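Local coordinates for CglIIR protein (Corynebacterium glutamicum, PDB 6F1S) that forms the C-terminal domain of the CglI restriction endonuclease H subunit, an NTPase with a helicase-like motor of the Z1 kind, at residues A25-K30 with D150-P155; S50-R55 with A92-R97; P125-Y130 with P155-P160. All coordinates share one frame; numbering follows the deposited sequence.

Interaction 1 (A25-K30 with D150-P155); sequences ADPRIK and DPIWVP
The pyrrolidine rings of Pro27 and Pro155 meet at an oblique angle, Pro27 CB lying 4.1 Å from Pro155 CD. The other corner of the first ring, CG, rests against the backbone of the partner strand, 3.9 Å from Trp153 O, with Ile152 CG1 and Val154 CG1 a little farther off. Trp153, the one aromatic residue here, meets the 25-30 segment mainly through this carbonyl oxygen. Its indole is turned away, packing near Phe64, Leu39 and Leu40, and its NE1 is hydrogen-bonded to Asp36.

Two residues on from Pro27 along an extended chain, Ile29 presents its side chain to the same partner. Its CG1 comes within 3.8 Å of Ile152 CD1, and its own CD1 lies 4.1 Å from Trp153 O. Ile152 reaches across because CG1 stands opposite the backbone N (chi1 -167°), which also carries CD1 to 4.0 Å from Pro27 O. That oxygen has a polar partner in Ser148 OG.

No hydrogen bond joins the two segments, so proline and branched aliphatic side chains suit an interface held by van der Waals contact; Trp153 O, turned to them across it, meets carbon. Arg28, between the two inward residues, points away, and its backbone pairs with Thr65. The loop at Pro27 and the short strand 28-29, paired antiparallel with strand 64-65, thus pack on strand 152-158 of the central mixed sheet.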
loop_
_atom_site.group_PDB
_atom_site.type_symbol
_atom_site.label_atom_id
_atom_site.label_comp_id
_atom_site.label_asym_id
_atom_site.label_seq_id
_atom_site.Cartn_x
_atom_site.Cartn_y
_atom_site.Cartn_z
ATOM N N ALA A 25 2.325 -0.251 9.530
ATOM C CA ALA A 25 1.976 0.696 10.582
ATOM C C ALA A 25 2.846 1.939 10.519
ATOM O O ALA A 25 2.375 3.052 10.765
ATOM C CB ALA A 25 2.104 0.042 11.943
ATOM N N ASP A 26 4.118 1.745 10.185
ATOM C CA ASP A 26 5.083 2.839 10.189
ATOM C C ASP A 26 6.000 2.809 8.962
ATOM O O ASP A 26 7.201 2.592 9.085
ATOM C CB ASP A 26 5.919 2.788 11.477
ATOM C CG ASP A 26 6.768 4.030 11.678
ATOM O OD1 ASP A 26 6.423 5.084 11.108
ATOM O OD2 ASP A 26 7.779 3.952 12.409
ATOM N N PRO A 27 5.434 3.040 7.767
ATOM C CA PRO A 27 6.264 2.980 6.560
ATOM C C PRO A 27 7.203 4.172 6.424
ATOM O O PRO A 27 6.935 5.242 6.968
ATOM C CB PRO A 27 5.229 2.975 5.433
ATOM C CG PRO A 27 4.064 3.702 6.000
ATOM C CD PRO A 27 4.026 3.355 7.456
ATOM N N ARG A 28 8.299 3.969 5.702
ATOM C CA ARG A 28 9.207 5.050 5.329
ATOM C C ARG A 28 9.424 5.052 3.816
ATOM O O ARG A 28 9.617 3.995 3.222
ATOM C CB ARG A 28 10.550 4.906 6.054
ATOM N N ILE A 29 9.380 6.231 3.196
ATOM C CA ILE A 29 9.650 6.356 1.762
ATOM C C ILE A 29 11.062 6.850 1.506
ATOM O O ILE A 29 11.468 7.879 2.042
ATOM C CB ILE A 29 8.694 7.340 1.053
ATOM C CG1 ILE A 29 7.255 7.170 1.531
ATOM C CG2 ILE A 29 8.801 7.182 -0.462
ATOM C CD1 ILE A 29 6.668 5.889 1.148
ATOM N N LYS A 30 11.797 6.128 0.665
ATOM C CA LYS A 30 13.147 6.532 0.280
ATOM C C LYS A 30 13.139 7.940 -0.310
ATOM O O LYS A 30 13.849 8.829 0.161
ATOM C CB LYS A 30 13.738 5.541 -0.727
ATOM C CG LYS A 30 13.856 4.115 -0.210
ATOM N N ASP A 150 5.254 13.798 5.448
ATOM C CA ASP A 150 4.047 14.469 5.011
ATOM C C ASP A 150 4.317 15.043 3.624
ATOM O O ASP A 150 5.131 15.950 3.477
ATOM C CB ASP A 150 3.642 15.569 6.000
ATOM C CG ASP A 150 2.339 16.257 5.615
ATOM O OD1 ASP A 150 1.453 15.591 5.051
ATOM O OD2 ASP A 150 2.195 17.467 5.872
ATOM N N PRO A 151 3.650 14.503 2.589
ATOM C CA PRO A 151 2.652 13.434 2.666
ATOM C C PRO A 151 3.277 12.053 2.810
ATOM O O PRO A 151 4.476 11.892 2.586
ATOM C CB PRO A 151 1.927 13.549 1.329
ATOM C CG PRO A 151 3.013 13.979 0.392
ATOM C CD PRO A 151 3.907 14.905 1.194
ATOM N N ILE A 152 2.460 11.074 3.181
ATOM C CA ILE A 152 2.896 9.687 3.251
ATOM C C ILE A 152 1.977 8.839 2.375
ATOM O O ILE A 152 0.827 9.208 2.128
ATOM C CB ILE A 152 2.886 9.157 4.714
ATOM C CG1 ILE A 152 3.643 7.829 4.834
ATOM C CG2 ILE A 152 1.457 9.005 5.236
ATOM C CD1 ILE A 152 5.124 7.934 4.618
ATOM N N TRP A 153 2.496 7.724 1.877
ATOM C CA TRP A 153 1.666 6.686 1.280
ATOM C C TRP A 153 1.757 5.460 2.176
ATOM O O TRP A 153 2.858 5.052 2.553
ATOM C CB TRP A 153 2.120 6.339 -0.137
ATOM C CG TRP A 153 1.728 7.314 -1.195
ATOM C CD1 TRP A 153 2.467 8.363 -1.653
ATOM C CD2 TRP A 153 0.509 7.322 -1.956
ATOM N NE1 TRP A 153 1.786 9.030 -2.642
ATOM C CE2 TRP A 153 0.582 8.411 -2.848
ATOM C CE3 TRP A 153 -0.637 6.519 -1.962
ATOM C CZ2 TRP A 153 -0.444 8.716 -3.744
ATOM C CZ3 TRP A 153 -1.658 6.825 -2.852
ATOM C CH2 TRP A 153 -1.552 7.914 -3.729
ATOM N N VAL A 154 0.615 4.885 2.531
ATOM C CA VAL A 154 0.604 3.695 3.374
ATOM C C VAL A 154 0.119 2.478 2.580
ATOM O O VAL A 154 -0.968 2.498 2.006
ATOM C CB VAL A 154 -0.283 3.893 4.617
ATOM C CG1 VAL A 154 -0.109 2.735 5.577
ATOM C CG2 VAL A 154 0.048 5.213 5.304
ATOM N N PRO A 155 0.938 1.421 2.528
ATOM C CA PRO A 155 0.585 0.225 1.759
ATOM C C PRO A 155 -0.201 -0.821 2.555
ATOM O O PRO A 155 0.076 -1.065 3.723
ATOM C CB PRO A 155 1.954 -0.328 1.357
ATOM C CG PRO A 155 2.827 0.032 2.524
ATOM C CD PRO A 155 2.326 1.369 3.025
#

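Interaction 2 (S50-R55 with A92-R97); sequences STIGMR and ARMVLR
This is an antiparallel strand pairing at the border of the central mixed sheet: strand 49-52, outermost within the chain, joins strand 92-100. Four backbone hydrogen bonds hold it. Ser50 and Met94 exchange a reciprocal pair, the straighter being Met94 N to Ser50 O at 2.9 Å (170° at the hydrogen). Ile52 and Ala92 exchange the other pair, with Ile52 N 2.8 Å from Ala92 O. Between them, Thr51 and Arg93 form a non-hydrogen-bonded pair.

Ser50, Ile52, Ala92 and Met94 share one face. Ile52 crosses Met94, modelled as selenomethionine, at a slant and touches it with both branches: CG2 is 4.0 Å from Met94 CB, and CD1 meets the terminal CE. Because CG1 stands opposite the backbone N (chi1 -174°), the longer branch can run out to that methyl. Ala92 is small enough to accept Met54, also selenomethionine, whose SE approaches Ala92 CB at 4.1 Å. Tyr42 of helix 32-46 and Ile57 of helix 54-61 add to this apolar cluster, and Gly53 occupies the N-cap position of the latter helix.

Ser50 OG is 2.7 Å from a water that donates to Met94 O at 2.9 Å, so this carbonyl accepts both the water and Ser50 N. The serine hydroxyl is also hydrogen-bonded to Tyr42 OH. On the other face, the extended Arg93 passes Ser50 O, its CG at 3.6 Å.

The four backbone bonds fix the register, while the faces differ in chemistry. The Ile52 face is mainly apolar, with a polar Ser50-Tyr42-water group at its Ser50 end. On the other, a salt bridge to Asp49 links Arg93 to the start of the edge strand, and one to Glu121 supplies a second carboxylate, which probably helps hold the positive charge.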
loop_
_atom_site.group_PDB
_atom_site.type_symbol
_atom_site.label_atom_id
_atom_site.label_comp_id
_atom_site.label_asym_id
_atom_site.label_seq_id
_atom_site.Cartn_x
_atom_site.Cartn_y
_atom_site.Cartn_z
ATOM N N SER A 50 -7.278 -0.269 -10.659
ATOM C CA SER A 50 -6.778 -0.815 -11.911
ATOM C C SER A 50 -6.111 -2.157 -11.703
ATOM O O SER A 50 -5.922 -2.596 -10.572
ATOM C CB SER A 50 -5.786 0.152 -12.554
ATOM O OG SER A 50 -4.585 0.230 -11.808
ATOM N N THR A 51 -5.755 -2.813 -12.799
ATOM C CA THR A 51 -4.848 -3.946 -12.701
ATOM C C THR A 51 -3.492 -3.491 -13.205
ATOM O O THR A 51 -3.397 -2.554 -13.993
ATOM C CB THR A 51 -5.337 -5.167 -13.493
ATOM O OG1 THR A 51 -5.421 -4.843 -14.884
ATOM C CG2 THR A 51 -6.700 -5.612 -12.984
ATOM N N ILE A 52 -2.443 -4.142 -12.725
ATOM C CA ILE A 52 -1.085 -3.721 -13.031
ATOM C C ILE A 52 -0.151 -4.931 -12.984
ATOM O O ILE A 52 -0.346 -5.842 -12.179
ATOM C CB ILE A 52 -0.623 -2.622 -12.049
ATOM C CG1 ILE A 52 0.744 -2.061 -12.444
ATOM C CG2 ILE A 52 -0.630 -3.143 -10.621
ATOM C CD1 ILE A 52 1.230 -0.946 -11.542
ATOM N N GLY A 53 0.841 -4.949 -13.870
ATOM C CA GLY A 53 1.774 -6.060 -13.966
ATOM C C GLY A 53 2.659 -6.220 -12.743
ATOM O O GLY A 53 3.005 -5.241 -12.083
HETATM N N MSE A 54 3.039 -7.463 -12.460
HETATM C CA MSE A 54 3.811 -7.817 -11.267
HETATM C C MSE A 54 5.085 -7.011 -11.085
HETATM O O MSE A 54 5.359 -6.514 -9.997
HETATM C CB MSE A 54 4.172 -9.303 -11.299
HETATM C CG MSE A 54 2.975 -10.221 -11.203
HETATM SE SE MSE A 54 1.915 -9.842 -9.612
HETATM C CE MSE A 54 0.612 -11.280 -9.782
ATOM N N ARG A 55 5.866 -6.891 -12.150
ATOM C CA ARG A 55 7.119 -6.158 -12.093
ATOM C C ARG A 55 6.912 -4.689 -11.714
ATOM O O ARG A 55 7.759 -4.080 -11.049
ATOM C CB ARG A 55 7.849 -6.262 -13.430
ATOM C CG ARG A 55 9.156 -5.511 -13.460
ATOM C CD ARG A 55 9.803 -5.566 -14.826
ATOM N NE ARG A 55 10.993 -4.724 -14.879
ATOM C CZ ARG A 55 11.751 -4.574 -15.959
ATOM N NH1 ARG A 55 11.446 -5.215 -17.080
ATOM N NH2 ARG A 55 12.813 -3.783 -15.915
ATOM N N ALA A 92 -1.783 -8.047 -10.727
ATOM C CA ALA A 92 -2.161 -7.546 -9.419
ATOM C C ALA A 92 -3.198 -6.445 -9.571
ATOM O O ALA A 92 -3.258 -5.770 -10.600
ATOM C CB ALA A 92 -0.941 -7.032 -8.660
ATOM N N ARG A 93 -4.025 -6.287 -8.546
ATOM C CA ARG A 93 -4.974 -5.187 -8.483
ATOM C C ARG A 93 -4.410 -4.097 -7.575
ATOM O O ARG A 93 -3.891 -4.382 -6.492
ATOM C CB ARG A 93 -6.333 -5.674 -7.979
ATOM C CG ARG A 93 -7.435 -4.625 -7.988
ATOM C CD ARG A 93 -8.749 -5.241 -7.550
ATOM N NE ARG A 93 -9.842 -4.276 -7.503
ATOM C CZ ARG A 93 -11.039 -4.525 -6.977
ATOM N NH1 ARG A 93 -11.301 -5.713 -6.444
ATOM N NH2 ARG A 93 -11.973 -3.582 -6.979
HETATM N N MSE A 94 -4.488 -2.852 -8.027
HETATM C CA MSE A 94 -3.966 -1.740 -7.244
HETATM C C MSE A 94 -5.010 -0.645 -7.065
HETATM O O MSE A 94 -5.616 -0.171 -8.034
HETATM C CB MSE A 94 -2.699 -1.159 -7.881
HETATM C CG MSE A 94 -2.056 -0.077 -7.018
HETATM SE SE MSE A 94 -0.229 0.419 -7.527
HETATM C CE MSE A 94 -0.627 1.558 -9.060
ATOM N N VAL A 95 -5.212 -0.260 -5.809
ATOM C CA VAL A 95 -6.163 0.777 -5.455
ATOM C C VAL A 95 -5.423 1.946 -4.808
ATOM O O VAL A 95 -4.695 1.768 -3.830
ATOM C CB VAL A 95 -7.259 0.237 -4.506
ATOM C CG1 VAL A 95 -8.200 1.346 -4.065
ATOM C CG2 VAL A 95 -8.033 -0.894 -5.182
ATOM N N LEU A 96 -5.596 3.132 -5.382
ATOM C CA LEU A 96 -4.969 4.349 -4.884
ATOM C C LEU A 96 -6.034 5.287 -4.345
ATOM O O LEU A 96 -6.925 5.697 -5.087
ATOM C CB LEU A 96 -4.176 5.060 -5.988
ATOM C CG LEU A 96 -3.140 4.273 -6.792
ATOM C CD1 LEU A 96 -2.506 5.159 -7.865
ATOM C CD2 LEU A 96 -2.076 3.686 -5.884
ATOM N N ARG A 97 -5.946 5.620 -3.061
ATOM C CA ARG A 97 -6.859 6.582 -2.447
ATOM C C ARG A 97 -6.090 7.804 -1.971
ATOM O O ARG A 97 -5.031 7.680 -1.348
ATOM C CB ARG A 97 -7.604 5.963 -1.261
ATOM C CG ARG A 97 -8.293 4.652 -1.550
ATOM C CD ARG A 97 -9.516 4.829 -2.417
ATOM N NE ARG A 97 -10.252 3.575 -2.490
ATOM C CZ ARG A 97 -11.028 3.221 -3.504
ATOM N NH1 ARG A 97 -11.170 4.030 -4.546
ATOM N NH2 ARG A 97 -11.651 2.053 -3.483
HETATM O O HOH W 1 -4.848 2.032 -9.759
#

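Interaction 3 (P125-Y130 with P155-P160); sequences PLLILY and PNIKLP
Leu127 and Ile157 cross at a slant in the close-packed middle of this antiparallel pairing, with Leu127 CD1 3.9 Å from Ile157 CG2. On the same face Leu129 lays CD2 against Pro155, 3.8 Å from its CB. Proline suits that place because a non-hydrogen-bonded pair asks for no N-H toward strand 126-132. The bonds come from the alternate residues: Ile128 N meets Asn156 O at 2.8 Å and almost straight (177°), and Asn156 N returns to Ile128 O. Leu126 and Lys158 repeat the reciprocal pattern.

On the Leu126 and Ile128 face, Asn156 lies alongside Ile128, its ND2 4.1 Å from Ile128 CD1. That amide nitrogen is hydrogen-bonded to Asn21 on the next strand, whereas the long Lys158 carries its NZ to Glu121 O.

Toward solvent, beyond strand 155-158, contact narrows to two prolines, Pro160 CD lying 4.0 Å from Pro125 CG; Pro160 and Leu159 are partly exposed.

Chemically, Leu126, Ile128, Asn156 and Lys158 satisfy their main-chain groups in reciprocal pairs, while Leu127 and Leu129 turn theirs to strand 92-100, and the two polar side chains in this buried strand are accommodated because their nitrogen ends find acceptors.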
loop_
_atom_site.group_PDB
_atom_site.type_symbol
_atom_site.label_atom_id
_atom_site.label_comp_id
_atom_site.label_asym_id
_atom_site.label_seq_id
_atom_site.Cartn_x
_atom_site.Cartn_y
_atom_site.Cartn_z
ATOM N N PRO A 125 -3.798 -10.672 -6.427
ATOM C CA PRO A 125 -2.996 -10.068 -5.361
ATOM C C PRO A 125 -3.339 -8.585 -5.294
ATOM O O PRO A 125 -3.400 -7.939 -6.338
ATOM C CB PRO A 125 -1.556 -10.295 -5.822
ATOM C CG PRO A 125 -1.635 -11.468 -6.735
ATOM C CD PRO A 125 -2.968 -11.383 -7.415
ATOM N N LEU A 126 -3.592 -8.069 -4.098
ATOM C CA LEU A 126 -4.150 -6.735 -3.957
ATOM C C LEU A 126 -3.209 -5.783 -3.219
ATOM O O LEU A 126 -2.722 -6.096 -2.134
ATOM C CB LEU A 126 -5.498 -6.809 -3.227
ATOM C CG LEU A 126 -6.224 -5.487 -2.991
ATOM C CD1 LEU A 126 -6.577 -4.824 -4.313
ATOM C CD2 LEU A 126 -7.474 -5.694 -2.146
ATOM N N LEU A 127 -2.953 -4.626 -3.824
ATOM C CA LEU A 127 -2.223 -3.546 -3.160
ATOM C C LEU A 127 -3.106 -2.308 -3.052
ATOM O O LEU A 127 -3.558 -1.759 -4.059
ATOM C CB LEU A 127 -0.928 -3.204 -3.910
ATOM C CG LEU A 127 -0.125 -1.986 -3.417
ATOM C CD1 LEU A 127 0.489 -2.232 -2.043
ATOM C CD2 LEU A 127 0.956 -1.557 -4.417
ATOM N N ILE A 128 -3.364 -1.881 -1.823
ATOM C CA ILE A 128 -4.109 -0.655 -1.583
ATOM C C ILE A 128 -3.162 0.396 -1.016
ATOM O O ILE A 128 -2.503 0.159 -0.005
ATOM C CB ILE A 128 -5.288 -0.885 -0.611
ATOM C CG1 ILE A 128 -6.220 -1.980 -1.147
ATOM C CG2 ILE A 128 -6.042 0.407 -0.368
ATOM C CD1 ILE A 128 -7.440 -2.252 -0.259
ATOM N N LEU A 129 -3.083 1.549 -1.672
ATOM C CA LEU A 129 -2.224 2.630 -1.200
ATOM C C LEU A 129 -3.057 3.830 -0.743
ATOM O O LEU A 129 -3.892 4.343 -1.487
ATOM C CB LEU A 129 -1.229 3.045 -2.291
ATOM C CG LEU A 129 -0.097 2.042 -2.559
ATOM C CD1 LEU A 129 0.628 2.319 -3.875
ATOM C CD2 LEU A 129 0.889 2.033 -1.416
ATOM N N TYR A 130 -2.834 4.252 0.497
ATOM C CA TYR A 130 -3.526 5.403 1.067
ATOM C C TYR A 130 -2.587 6.596 1.169
ATOM O O TYR A 130 -1.528 6.503 1.799
ATOM C CB TYR A 130 -4.087 5.081 2.456
ATOM C CG TYR A 130 -5.502 4.542 2.479
ATOM C CD1 TYR A 130 -5.999 3.794 1.424
ATOM C CD2 TYR A 130 -6.340 4.781 3.565
ATOM C CE1 TYR A 130 -7.289 3.292 1.447
ATOM C CE2 TYR A 130 -7.631 4.290 3.592
ATOM C CZ TYR A 130 -8.100 3.547 2.528
ATOM O OH TYR A 130 -9.383 3.046 2.532
ATOM N N PRO A 155 0.938 1.421 2.528
ATOM C CA PRO A 155 0.585 0.225 1.759
ATOM C C PRO A 155 -0.201 -0.821 2.555
ATOM O O PRO A 155 0.076 -1.065 3.723
ATOM C CB PRO A 155 1.954 -0.328 1.357
ATOM C CG PRO A 155 2.827 0.032 2.524
ATOM C CD PRO A 155 2.326 1.369 3.025
ATOM N N ASN A 156 -1.181 -1.427 1.901
ATOM C CA ASN A 156 -1.929 -2.540 2.463
ATOM C C ASN A 156 -1.946 -3.653 1.433
ATOM O O ASN A 156 -2.407 -3.459 0.317
ATOM C CB ASN A 156 -3.355 -2.117 2.837
ATOM C CG ASN A 156 -4.226 -3.290 3.263
ATOM O OD1 ASN A 156 -4.440 -3.516 4.454
ATOM N ND2 ASN A 156 -4.740 -4.037 2.290
ATOM N N ILE A 157 -1.421 -4.814 1.802
ATOM C CA ILE A 157 -1.315 -5.923 0.865
ATOM C C ILE A 157 -2.206 -7.081 1.283
ATOM O O ILE A 157 -2.518 -7.250 2.462
ATOM C CB ILE A 157 0.138 -6.426 0.745
ATOM C CG1 ILE A 157 0.640 -6.898 2.110
ATOM C CG2 ILE A 157 1.042 -5.331 0.187
ATOM C CD1 ILE A 157 2.059 -7.410 2.105
ATOM N N LYS A 158 -2.618 -7.870 0.299
ATOM C CA LYS A 158 -3.456 -9.031 0.540
ATOM C C LYS A 158 -3.233 -10.044 -0.573
ATOM O O LYS A 158 -3.429 -9.736 -1.748
ATOM C CB LYS A 158 -4.928 -8.622 0.624
ATOM C CG LYS A 158 -5.901 -9.771 0.846
ATOM C CD LYS A 158 -7.318 -9.231 1.026
ATOM C CE LYS A 158 -8.316 -10.342 1.283
ATOM N NZ LYS A 158 -8.584 -11.129 0.052
ATOM N N LEU A 159 -2.797 -11.244 -0.204
ATOM C CA LEU A 159 -2.589 -12.313 -1.179
ATOM C C LEU A 159 -3.897 -13.076 -1.400
ATOM O O LEU A 159 -4.730 -13.161 -0.495
ATOM C CB LEU A 159 -1.467 -13.253 -0.717
ATOM C CG LEU A 159 -0.029 -12.707 -0.791
ATOM C CD1 LEU A 159 0.948 -13.623 -0.089
ATOM C CD2 LEU A 159 0.412 -12.502 -2.225
ATOM N N PRO A 160 -4.091 -13.620 -2.615
ATOM C CA PRO A 160 -5.342 -14.324 -2.929
ATOM C C PRO A 160 -5.495 -15.625 -2.137
ATOM O O PRO A 160 -4.498 -16.256 -1.778
ATOM C CB PRO A 160 -5.226 -14.597 -4.432
ATOM C CG PRO A 160 -3.760 -14.576 -4.717
ATOM C CD PRO A 160 -3.167 -13.583 -3.764
#

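Interactions 2 and 3 are both antiparallel strand pairings within the central sheet, joined through the neighbouring strands 92-100 and 126-132, but they differ in position. Interaction 3 is nearly all buried and lies in the middle of the sheet; interaction 2 is at its border, partly exposed, with a bridging water and an arginine whose acidic partners lie outside the two segments. Interaction 1 is buried as well, yet holds by apolar contact without a hydrogen bond across it, joining the loop at Pro27 and short strand 28-29 to the sheet. It shares strand 152-158 and Pro155 with interaction 3. Interactions 1 and 2 lie on opposite sides of the chain's centre, touching where the Trp153 ring reaches the Arg97 carbonyl.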